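Long-range contact in NAD-dependent epimerase/dehydratase (Methanobrevibacter ruminantium, PDB 6DNT), which probably interconverts UDP-N-acetylglucosamine and its 4-epimer with bound NAD, and also binds the bacterial cell-wall intermediate UDP-N-acetylmuramic acid: residues 125-138 / 177-191. Numbering follows the deposited sequence.
With NAD (nicotinamide-adenine-dinucleotide), chain B.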
ATOM      1  N   TYR A 125     -10.963   3.842   8.365  1.00 10.86           N
ATOM      2  CA  TYR A 125     -10.819   2.788   7.365  1.00 10.90           C
ATOM      3  C   TYR A 125      -9.388   2.219   7.334  1.00 10.55           C
ATOM      4  O   TYR A 125      -9.210   1.012   7.173  1.00 10.41           O
ATOM      5  CB  TYR A 125     -11.294   3.268   5.990  1.00 10.86           C
ATOM      6  CG  TYR A 125     -12.808   3.156   5.837  1.00 10.96           C
ATOM      7  CD1 TYR A 125     -13.671   3.851   6.672  1.00 11.38           C
ATOM      8  CD2 TYR A 125     -13.370   2.338   4.864  1.00 11.14           C
ATOM      9  CE1 TYR A 125     -15.055   3.726   6.540  1.00 11.70           C
ATOM     10  CE2 TYR A 125     -14.736   2.209   4.741  1.00 11.62           C
ATOM     11  CZ  TYR A 125     -15.569   2.903   5.585  1.00 11.97           C
ATOM     12  OH  TYR A 125     -16.940   2.783   5.469  1.00 14.15           O
ATOM     13  N   ASN A 126      -8.388   3.076   7.512  1.00 10.30           N
ATOM     14  CA  ASN A 126      -6.994   2.617   7.595  1.00 10.30           C
ATOM     15  C   ASN A 126      -6.775   1.643   8.775  1.00 10.83           C
ATOM     16  O   ASN A 126      -6.106   0.620   8.643  1.00 10.46           O
ATOM     17  CB  ASN A 126      -6.062   3.819   7.734  1.00 10.62           C
ATOM     18  CG  ASN A 126      -4.595   3.423   7.716  1.00 10.64           C
ATOM     19  OD1 ASN A 126      -4.080   3.017   6.700  1.00 11.18           O
ATOM     20  ND2 ASN A 126      -3.937   3.521   8.855  1.00 11.16           N
ATOM     21  N   GLN A 127      -7.340   1.987   9.923  0.50 11.35           N
ATOM     22  CA  GLN A 127      -7.249   1.134  11.108  0.50 11.94           C
ATOM     23  C   GLN A 127      -7.852  -0.249  10.848  0.50 11.84           C
ATOM     24  O   GLN A 127      -7.244  -1.268  11.185  0.50 11.90           O
ATOM     25  CB  GLN A 127      -7.897   1.844  12.306  0.50 12.51           C
ATOM     26  CG  GLN A 127      -7.076   3.054  12.735  0.50 13.43           C
ATOM     27  CD  GLN A 127      -7.811   4.057  13.607  0.50 14.19           C
ATOM     28  OE1 GLN A 127      -7.198   4.974  14.175  0.50 14.82           O
ATOM     29  NE2 GLN A 127      -9.112   3.904  13.713  0.50 14.99           N
ATOM     30  N   ASN A 128      -9.021  -0.290  10.213  1.00 11.40           N
ATOM     31  CA  ASN A 128      -9.712  -1.559   9.962  1.00 11.53           C
ATOM     32  C   ASN A 128      -9.163  -2.359   8.789  1.00 11.17           C
ATOM     33  O   ASN A 128      -9.232  -3.600   8.788  1.00 11.85           O
ATOM     34  CB  ASN A 128     -11.205  -1.306   9.765  1.00 11.73           C
ATOM     35  CG  ASN A 128     -11.904  -1.010  11.066  1.00 12.54           C
ATOM     36  OD1 ASN A 128     -12.353  -1.934  11.742  1.00 14.66           O
ATOM     37  ND2 ASN A 128     -11.928   0.257  11.475  1.00 12.43           N
ATOM     38  N   ASN A 129      -8.647  -1.662   7.787  1.00 10.77           N
ATOM     39  CA  ASN A 129      -8.308  -2.297   6.525  1.00 10.59           C
ATOM     40  C   ASN A 129      -6.832  -2.558   6.333  1.00 11.04           C
ATOM     41  O   ASN A 129      -6.492  -3.527   5.672  1.00 12.98           O
ATOM     42  CB  ASN A 129      -8.882  -1.516   5.356  1.00 10.48           C
ATOM     43  CG  ASN A 129     -10.402  -1.499   5.358  1.00 10.75           C
ATOM     44  OD1 ASN A 129     -11.040  -2.273   6.064  1.00 10.12           O
ATOM     45  ND2 ASN A 129     -10.986  -0.619   4.554  1.00 10.54           N
ATOM     46  N   ILE A 130      -5.969  -1.690   6.827  1.00 10.35           N
ATOM     47  CA  ILE A 130      -4.532  -1.967   6.803  1.00 10.11           C
ATOM     48  C   ILE A 130      -4.045  -2.465   8.157  1.00 10.44           C
ATOM     49  O   ILE A 130      -3.430  -3.546   8.225  1.00 10.65           O
ATOM     50  CB  ILE A 130      -3.703  -0.757   6.333  1.00 10.12           C
ATOM     51  CG1 ILE A 130      -4.079  -0.391   4.894  1.00 10.01           C
ATOM     52  CG2 ILE A 130      -2.206  -1.098   6.423  1.00 10.14           C
ATOM     53  CD1 ILE A 130      -3.297   0.775   4.322  1.00  9.89           C
ATOM     54  N   ASP A 131      -4.266  -1.685   9.226  1.00 10.45           N
ATOM     55  CA  ASP A 131      -3.651  -2.008  10.522  1.00 10.98           C
ATOM     56  C   ASP A 131      -4.109  -3.387  11.012  1.00 11.28           C
ATOM     57  O   ASP A 131      -3.287  -4.231  11.392  1.00 10.66           O
ATOM     58  CB  ASP A 131      -3.931  -0.963  11.606  1.00 11.36           C
ATOM     59  CG  ASP A 131      -3.385   0.415  11.285  1.00 11.91           C
ATOM     60  OD1 ASP A 131      -2.517   0.576  10.392  1.00 12.25           O
ATOM     61  OD2 ASP A 131      -3.829   1.374  11.968  1.00 13.12           O
ATOM     62  N   ALA A 132      -5.411  -3.640  10.958  1.00 11.28           N
ATOM     63  CA  ALA A 132      -5.936  -4.926  11.429  1.00 11.74           C
ATOM     64  C   ALA A 132      -5.470  -6.081  10.562  1.00 11.64           C
ATOM     65  O   ALA A 132      -5.183  -7.163  11.078  1.00 12.02           O
ATOM     66  CB  ALA A 132      -7.448  -4.910  11.492  1.00 11.95           C
ATOM     67  N   SER A 133      -5.379  -5.848   9.246  1.00 10.94           N
ATOM     68  CA  SER A 133      -4.913  -6.866   8.321  1.00 11.02           C
ATOM     69  C   SER A 133      -3.460  -7.211   8.641  1.00 10.76           C
ATOM     70  O   SER A 133      -3.076  -8.387   8.663  1.00 10.31           O
ATOM     71  CB  SER A 133      -5.010  -6.374   6.887  1.00 11.25           C
ATOM     72  OG  SER A 133      -6.365  -6.174   6.525  1.00 11.77           O
ATOM     73  N   LEU A 134      -2.659  -6.188   8.897  1.00 10.53           N
ATOM     74  CA  LEU A 134      -1.248  -6.424   9.210  1.00 11.14           C
ATOM     75  C   LEU A 134      -1.102  -7.217  10.494  1.00 11.54           C
ATOM     76  O   LEU A 134      -0.284  -8.158  10.564  1.00 11.59           O
ATOM     77  CB  LEU A 134      -0.482  -5.107   9.310  1.00 11.32           C
ATOM     78  CG  LEU A 134       1.006  -5.252   9.606  1.00 11.76           C
ATOM     79  CD1 LEU A 134       1.711  -5.992   8.488  1.00 11.97           C
ATOM     80  CD2 LEU A 134       1.620  -3.883   9.806  1.00 11.97           C
ATOM     81  N   LYS A 135      -1.882  -6.860  11.507  1.00 11.50           N
ATOM     82  CA  LYS A 135      -1.842  -7.625  12.767  1.00 12.72           C
ATOM     83  C   LYS A 135      -2.173  -9.089  12.521  1.00 11.80           C
ATOM     84  O   LYS A 135      -1.541  -9.985  13.098  1.00 11.30           O
ATOM     85  CB  LYS A 135      -2.783  -7.038  13.825  1.00 14.07           C
ATOM     86  CG  LYS A 135      -2.290  -5.752  14.454  1.00 16.43           C
ATOM     87  CD  LYS A 135      -3.209  -5.339  15.597  1.00 19.17           C
ATOM     88  CE  LYS A 135      -2.668  -4.172  16.409  0.70 20.26           C
ATOM     89  NZ  LYS A 135      -3.557  -3.869  17.577  0.70 21.29           N
ATOM     90  N   LEU A 136      -3.142  -9.340  11.647  1.00 11.11           N
ATOM     91  CA  LEU A 136      -3.501 -10.697  11.297  1.00 10.95           C
ATOM     92  C   LEU A 136      -2.363 -11.414  10.569  1.00 10.84           C
ATOM     93  O   LEU A 136      -2.025 -12.564  10.888  1.00 11.26           O
ATOM     94  CB  LEU A 136      -4.794 -10.724  10.462  1.00 11.21           C
ATOM     95  CG  LEU A 136      -5.310 -12.086   9.996  1.00 11.73           C
ATOM     96  CD1 LEU A 136      -5.829 -12.906  11.165  1.00 11.95           C
ATOM     97  CD2 LEU A 136      -6.381 -11.878   8.922  1.00 11.81           C
ATOM     98  N   PHE A 137      -1.756 -10.731   9.600  1.00 10.55           N
ATOM     99  CA  PHE A 137      -0.695 -11.335   8.807  1.00 10.71           C
ATOM    100  C   PHE A 137       0.537 -11.651   9.672  1.00 11.10           C
ATOM    101  O   PHE A 137       1.218 -12.659   9.430  1.00 11.47           O
ATOM    102  CB  PHE A 137      -0.287 -10.452   7.625  1.00 10.73           C
ATOM    103  CG  PHE A 137      -1.408 -10.116   6.655  1.00 10.98           C
ATOM    104  CD1 PHE A 137      -2.577 -10.870   6.564  1.00 11.19           C
ATOM    105  CD2 PHE A 137      -1.262  -9.013   5.810  1.00 10.91           C
ATOM    106  CE1 PHE A 137      -3.571 -10.505   5.662  1.00 11.35           C
ATOM    107  CE2 PHE A 137      -2.242  -8.670   4.899  1.00 11.64           C
ATOM    108  CZ  PHE A 137      -3.393  -9.420   4.825  1.00 11.17           C
ATOM    109  N   ILE A 138       0.808 -10.809  10.672  1.00 11.02           N
ATOM    110  CA  ILE A 138       1.906 -11.072  11.623  1.00 11.68           C
ATOM    111  C   ILE A 138       1.614 -12.352  12.412  1.00 12.18           C
ATOM    112  O   ILE A 138       2.460 -13.241  12.523  1.00 12.64           O
ATOM    113  CB  ILE A 138       2.133  -9.870  12.565  1.00 11.74           C
ATOM    114  CG1 ILE A 138       2.713  -8.683  11.774  1.00 11.58           C
ATOM    115  CG2 ILE A 138       3.066 -10.253  13.712  1.00 12.09           C
ATOM    116  CD1 ILE A 138       2.600  -7.346  12.493  1.00 11.96           C
ATOM    117  N   TYR A 177     -10.081   3.437   0.308  1.00 10.43           N
ATOM    118  CA  TYR A 177     -10.400   2.009   0.279  1.00 10.06           C
ATOM    119  C   TYR A 177      -9.551   1.249  -0.730  1.00 10.01           C
ATOM    120  O   TYR A 177      -8.980   0.191  -0.414  1.00  9.49           O
ATOM    121  CB  TYR A 177     -11.887   1.784  -0.028  1.00 10.51           C
ATOM    122  CG  TYR A 177     -12.201   0.326  -0.273  1.00 10.72           C
ATOM    123  CD1 TYR A 177     -12.393  -0.546   0.788  1.00 11.38           C
ATOM    124  CD2 TYR A 177     -12.281  -0.188  -1.574  1.00 11.32           C
ATOM    125  CE1 TYR A 177     -12.661  -1.880   0.572  1.00 11.34           C
ATOM    126  CE2 TYR A 177     -12.524  -1.528  -1.801  1.00 11.88           C
ATOM    127  CZ  TYR A 177     -12.712  -2.373  -0.713  1.00 12.32           C
ATOM    128  OH  TYR A 177     -12.967  -3.696  -0.948  1.00 13.91           O
ATOM    129  N   ALA A 178      -9.500   1.761  -1.956  1.00  9.41           N
ATOM    130  CA  ALA A 178      -8.723   1.111  -3.006  1.00  9.58           C
ATOM    131  C   ALA A 178      -7.243   1.070  -2.652  1.00  9.47           C
ATOM    132  O   ALA A 178      -6.585   0.052  -2.890  1.00 10.07           O
ATOM    133  CB  ALA A 178      -8.931   1.791  -4.351  1.00  9.78           C
ATOM    134  N   ALA A 179      -6.734   2.147  -2.063  1.00  9.20           N
ATOM    135  CA  ALA A 179      -5.323   2.197  -1.619  1.00  9.09           C
ATOM    136  C   ALA A 179      -5.067   1.168  -0.521  1.00  9.10           C
ATOM    137  O   ALA A 179      -4.007   0.529  -0.497  1.00  9.12           O
ATOM    138  CB  ALA A 179      -4.949   3.601  -1.152  1.00  9.15           C
ATOM    139  N   GLN A 180      -6.030   1.019   0.379  1.00  8.91           N
ATOM    140  CA  GLN A 180      -5.950   0.044   1.485  1.00  8.99           C
ATOM    141  C   GLN A 180      -5.906  -1.398   1.016  1.00  9.32           C
ATOM    142  O   GLN A 180      -5.067  -2.170   1.479  1.00  9.11           O
ATOM    143  CB  GLN A 180      -7.083   0.268   2.486  1.00  9.09           C
ATOM    144  CG  GLN A 180      -6.917   1.596   3.222  1.00  9.27           C
ATOM    145  CD  GLN A 180      -8.179   2.286   3.725  1.00  9.44           C
ATOM    146  OE1 GLN A 180      -9.298   1.713   3.625  1.00 10.22           O
ATOM    147  NE2 GLN A 180      -8.038   3.458   4.266  1.00  8.83           N
ATOM    148  N   LYS A 181      -6.775  -1.775   0.084  1.00  9.25           N
ATOM    149  CA  LYS A 181      -6.715  -3.125  -0.471  1.00  9.62           C
ATOM    150  C   LYS A 181      -5.396  -3.394  -1.201  1.00  9.61           C
ATOM    151  O   LYS A 181      -4.779  -4.451  -1.019  1.00  9.90           O
ATOM    152  CB  LYS A 181      -7.924  -3.416  -1.367  1.00 10.14           C
ATOM    153  CG  LYS A 181      -9.230  -3.508  -0.603  1.00 10.85           C
ATOM    154  CD  LYS A 181      -9.209  -4.621   0.431  1.00 11.40           C
ATOM    155  CE  LYS A 181     -10.579  -4.937   0.992  1.00 12.48           C
ATOM    156  NZ  LYS A 181     -10.505  -6.078   1.927  1.00 12.93           N
ATOM    157  N   ALA A 182      -4.933  -2.418  -1.971  1.00  9.24           N
ATOM    158  CA  ALA A 182      -3.645  -2.533  -2.635  1.00  9.00           C
ATOM    159  C   ALA A 182      -2.506  -2.668  -1.623  1.00  9.05           C
ATOM    160  O   ALA A 182      -1.596  -3.487  -1.820  1.00  9.18           O
ATOM    161  CB  ALA A 182      -3.409  -1.362  -3.568  1.00  9.16           C
ATOM    162  N   SER A 183      -2.557  -1.878  -0.548  0.50  8.87           N
ATOM    163  CA  SER A 183      -1.546  -1.952   0.523  0.50  8.93           C
ATOM    164  C   SER A 183      -1.484  -3.348   1.131  0.50  9.06           C
ATOM    165  O   SER A 183      -0.398  -3.896   1.323  0.50  8.84           O
ATOM    166  CB  SER A 183      -1.804  -0.916   1.621  0.50  9.09           C
ATOM    167  OG  SER A 183      -0.952  -1.134   2.744  0.50  9.16           O
ATOM    168  N   CYS A 184      -2.649  -3.936   1.398  1.00  9.01           N
ATOM    169  CA  CYS A 184      -2.700  -5.296   1.928  1.00  9.47           C
ATOM    170  C   CYS A 184      -2.062  -6.294   0.970  1.00  9.55           C
ATOM    171  O   CYS A 184      -1.338  -7.194   1.423  1.00  9.76           O
ATOM    172  CB  CYS A 184      -4.122  -5.740   2.220  1.00  9.97           C
ATOM    173  SG  CYS A 184      -4.901  -4.876   3.610  1.00 11.63           S
ATOM    174  N   GLU A 185      -2.323  -6.153  -0.334  1.00  9.40           N
ATOM    175  CA  GLU A 185      -1.700  -7.038  -1.323  1.00 10.09           C
ATOM    176  C   GLU A 185      -0.167  -6.906  -1.267  1.00 10.19           C
ATOM    177  O   GLU A 185       0.571  -7.902  -1.373  1.00 10.49           O
ATOM    178  CB  GLU A 185      -2.153  -6.699  -2.739  1.00 10.52           C
ATOM    179  CG  GLU A 185      -3.601  -7.043  -3.057  1.00 11.19           C
ATOM    180  CD  GLU A 185      -3.907  -6.880  -4.542  1.00 12.35           C
ATOM    181  OE1 GLU A 185      -2.941  -6.854  -5.356  1.00 13.48           O
ATOM    182  OE2 GLU A 185      -5.099  -6.786  -4.916  1.00 13.22           O
ATOM    183  N   LEU A 186       0.302  -5.668  -1.136  1.00 10.36           N
ATOM    184  CA  LEU A 186       1.741  -5.400  -1.068  1.00 10.69           C
ATOM    185  C   LEU A 186       2.341  -5.964   0.205  1.00 10.05           C
ATOM    186  O   LEU A 186       3.438  -6.503   0.183  1.00  9.89           O
ATOM    187  CB  LEU A 186       2.023  -3.895  -1.144  1.00 12.00           C
ATOM    188  CG  LEU A 186       1.644  -3.271  -2.487  1.00 13.22           C
ATOM    189  CD1 LEU A 186       1.618  -1.754  -2.388  1.00 14.53           C
ATOM    190  CD2 LEU A 186       2.557  -3.754  -3.593  1.00 14.86           C
ATOM    191  N   TYR A 187       1.640  -5.830   1.319  1.00  9.37           N
ATOM    192  CA  TYR A 187       2.131  -6.452   2.547  1.00  9.52           C
ATOM    193  C   TYR A 187       2.239  -7.965   2.386  1.00 10.03           C
ATOM    194  O   TYR A 187       3.232  -8.568   2.842  1.00 10.23           O
ATOM    195  CB  TYR A 187       1.264  -6.112   3.743  1.00  9.36           C
ATOM    196  CG  TYR A 187       1.735  -4.957   4.582  1.00  9.25           C
ATOM    197  CD1 TYR A 187       3.065  -4.855   5.008  1.00  9.32           C
ATOM    198  CD2 TYR A 187       0.836  -4.000   5.023  1.00  9.44           C
ATOM    199  CE1 TYR A 187       3.477  -3.819   5.821  1.00  9.42           C
ATOM    200  CE2 TYR A 187       1.236  -2.962   5.848  1.00  9.21           C
ATOM    201  CZ  TYR A 187       2.570  -2.881   6.240  1.00  9.44           C
ATOM    202  OH  TYR A 187       2.999  -1.901   7.085  1.00  9.85           O
ATOM    203  N   LEU A 188       1.243  -8.590   1.752  1.00 10.13           N
ATOM    204  CA  LEU A 188       1.290 -10.048   1.573  1.00 10.49           C
ATOM    205  C   LEU A 188       2.499 -10.458   0.740  1.00 10.63           C
ATOM    206  O   LEU A 188       3.207 -11.401   1.098  1.00 10.71           O
ATOM    207  CB  LEU A 188      -0.006 -10.584   0.974  1.00 10.35           C
ATOM    208  CG  LEU A 188      -1.165 -10.611   1.968  1.00 10.74           C
ATOM    209  CD1 LEU A 188      -2.502 -10.791   1.251  1.00 10.88           C
ATOM    210  CD2 LEU A 188      -0.983 -11.683   3.031  1.00 11.09           C
ATOM    211  N   LYS A 189       2.750  -9.737  -0.344  1.00 10.91           N
ATOM    212  CA  LYS A 189       3.954  -9.981  -1.150  1.00 12.06           C
ATOM    213  C   LYS A 189       5.205  -9.876  -0.267  1.00 11.91           C
ATOM    214  O   LYS A 189       6.061 -10.781  -0.270  1.00 11.94           O
ATOM    215  CB  LYS A 189       4.002  -9.021  -2.349  1.00 13.39           C
ATOM    216  CG  LYS A 189       5.305  -9.021  -3.137  1.00 14.80           C
ATOM    217  CD  LYS A 189       5.668 -10.396  -3.683  1.00 16.48           C
ATOM    218  CE  LYS A 189       6.986 -10.322  -4.448  1.00 18.13           C
ATOM    219  NZ  LYS A 189       7.258 -11.611  -5.129  0.80 19.26           N
ATOM    220  N   SER A 190       5.299  -8.816   0.527  1.00 10.87           N
ATOM    221  CA  SER A 190       6.472  -8.619   1.366  1.00 11.11           C
ATOM    222  C   SER A 190       6.607  -9.692   2.448  1.00 10.63           C
ATOM    223  O   SER A 190       7.729 -10.049   2.832  1.00 11.24           O
ATOM    224  CB  SER A 190       6.485  -7.222   1.985  1.00 10.83           C
ATOM    225  OG  SER A 190       5.613  -7.089   3.095  1.00 11.17           O
ATOM    226  N   PHE A 191       5.483 -10.186   2.953  1.00 10.29           N
ATOM    227  CA  PHE A 191       5.501 -11.254   3.965  1.00 10.44           C
ATOM    228  C   PHE A 191       5.893 -12.603   3.352  1.00 11.11           C
ATOM    229  O   PHE A 191       6.519 -13.421   4.027  1.00 11.76           O
ATOM    230  CB  PHE A 191       4.163 -11.331   4.710  1.00 10.08           C
ATOM    231  CG  PHE A 191       4.069 -10.418   5.902  1.00  9.96           C
ATOM    232  CD1 PHE A 191       4.457  -9.090   5.819  1.00  9.74           C
ATOM    233  CD2 PHE A 191       3.583 -10.891   7.115  1.00  9.74           C
ATOM    234  CE1 PHE A 191       4.368  -8.252   6.924  1.00  9.78           C
ATOM    235  CE2 PHE A 191       3.508 -10.063   8.225  1.00 10.13           C
ATOM    236  CZ  PHE A 191       3.895  -8.736   8.124  1.00 10.06           C
TER
HETATM  237  PA  NAD B 401     -19.474  -7.286   4.832  1.00 10.97           P
HETATM  238  O1A NAD B 401     -20.772  -8.020   4.678  1.00 10.85           O
HETATM  239  O2A NAD B 401     -19.490  -5.937   5.461  1.00 11.10           O
HETATM  240  O5B NAD B 401     -18.496  -8.273   5.649  1.00 11.24           O
HETATM  241  C5B NAD B 401     -17.413  -7.771   6.431  1.00 11.34           C
HETATM  242  C4B NAD B 401     -17.514  -8.465   7.774  1.00 11.01           C
HETATM  243  O4B NAD B 401     -16.384  -8.084   8.561  1.00 11.22           O
HETATM  244  C3B NAD B 401     -18.753  -8.056   8.563  1.00 11.11           C
HETATM  245  O3B NAD B 401     -19.399  -9.228   9.039  1.00 11.15           O
HETATM  246  C2B NAD B 401     -18.238  -7.158   9.676  1.00 11.06           C
HETATM  247  O2B NAD B 401     -18.986  -7.193  10.904  1.00 11.33           O
HETATM  248  C1B NAD B 401     -16.818  -7.660   9.850  1.00 10.92           C
HETATM  249  N9A NAD B 401     -15.821  -6.673  10.287  1.00 11.60           N
HETATM  250  C8A NAD B 401     -15.562  -5.460   9.738  1.00 11.47           C
HETATM  251  N7A NAD B 401     -14.522  -4.859  10.367  1.00 12.16           N
HETATM  252  C5A NAD B 401     -14.079  -5.731  11.314  1.00 12.17           C
HETATM  253  C6A NAD B 401     -13.012  -5.738  12.326  1.00 12.77           C
HETATM  254  N6A NAD B 401     -12.194  -4.681  12.448  1.00 13.25           N
HETATM  255  N1A NAD B 401     -12.898  -6.847  13.122  1.00 12.26           N
HETATM  256  C2A NAD B 401     -13.719  -7.904  12.998  1.00 11.98           C
HETATM  257  N3A NAD B 401     -14.720  -7.968  12.088  1.00 11.69           N
HETATM  258  C4A NAD B 401     -14.926  -6.916  11.244  1.00 11.80           C
HETATM  259  O3  NAD B 401     -18.738  -7.172   3.404  1.00 10.71           O
HETATM  260  PN  NAD B 401     -18.621  -8.242   2.242  1.00 10.65           P
HETATM  261  O1N NAD B 401     -18.935  -9.630   2.714  1.00 10.76           O
HETATM  262  O2N NAD B 401     -19.316  -7.702   1.022  1.00 11.55           O
HETATM  263  O5D NAD B 401     -17.051  -8.117   1.952  1.00 10.63           O
HETATM  264  C5D NAD B 401     -16.161  -9.147   2.397  1.00 10.59           C
HETATM  265  C4D NAD B 401     -14.772  -8.840   1.840  1.00 10.70           C
HETATM  266  O4D NAD B 401     -14.825  -8.857   0.411  1.00 10.80           O
HETATM  267  C3D NAD B 401     -14.252  -7.467   2.251  1.00 10.94           C
HETATM  268  O3D NAD B 401     -12.833  -7.517   2.484  1.00 10.88           O
HETATM  269  C2D NAD B 401     -14.558  -6.613   1.046  1.00 11.35           C
HETATM  270  O2D NAD B 401     -13.716  -5.470   0.977  1.00 12.39           O
HETATM  271  C1D NAD B 401     -14.339  -7.599  -0.079  1.00 11.27           C
HETATM  272  N1N NAD B 401     -15.018  -7.273  -1.338  1.00 11.82           N
HETATM  273  C2N NAD B 401     -16.358  -7.300  -1.438  1.00 11.77           C
HETATM  274  C3N NAD B 401     -16.987  -7.007  -2.644  1.00 12.01           C
HETATM  275  C7N NAD B 401     -18.489  -7.006  -2.819  1.00 12.13           C
HETATM  276  O7N NAD B 401     -18.944  -6.738  -3.925  1.00 12.23           O
HETATM  277  N7N NAD B 401     -19.311  -7.252  -1.804  1.00 11.76           N
HETATM  278  C4N NAD B 401     -16.182  -6.701  -3.744  1.00 12.63           C
HETATM  279  C5N NAD B 401     -14.803  -6.667  -3.620  1.00 12.48           C
HETATM  280  C6N NAD B 401     -14.238  -6.947  -2.391  1.00 12.42           C
HETATM  281  O   HOH W   1      -8.751  -5.025   4.074  1.00 13.84           O
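Phe137 and Tyr187 each offer one ring face to a leucine methyl from the other helix. CD2 of Leu188 stands 3.6 Å from the centroid of the Phe137 ring, almost on its normal, while the carbonyl of Ser133 lies off-centre on the opposite face and Tyr187 CB meets the edge. Phe137 enters as a knob among Cys184, Tyr187, Leu188 and Phe191. Reciprocally, Leu134 CD1 sits over the face of the Tyr187 ring, 3.7 Å from its centroid, and CG2 of Ile130 touches that ring's edge at CE2. Leu134 holds CG opposite its backbone N (chi1 -179°), and the same CD1 lies 3.5 Å from CZ of Phe191.

Toward the N-terminal ends of the two segments the packing turns polar. Gln180 reaches among Tyr125, Asn126, Asn129 and Ile130, and its OE1 accepts a bond from Asn129 ND2 (3.0 Å), the two amide planes 68° apart. Gln180 NE2 bonds Tyr187 OH of the second subunit, and Asn129 OD1 accepts from the backbone N of Leu112.

The helices run nearly parallel, 8° apart, and both serve NAD: Asn128 OD1 accepts from adenine N6A at 2.8 Å, and Lys181 NZ donates to O3D of the nicotinamide ribose. Tyr177 and Lys181 form the YxxxK motif of extended short-chain dehydrogenases/reductases, on adjacent helices packed on one side of the Rossmann sheet, which also form part of the dimer interface.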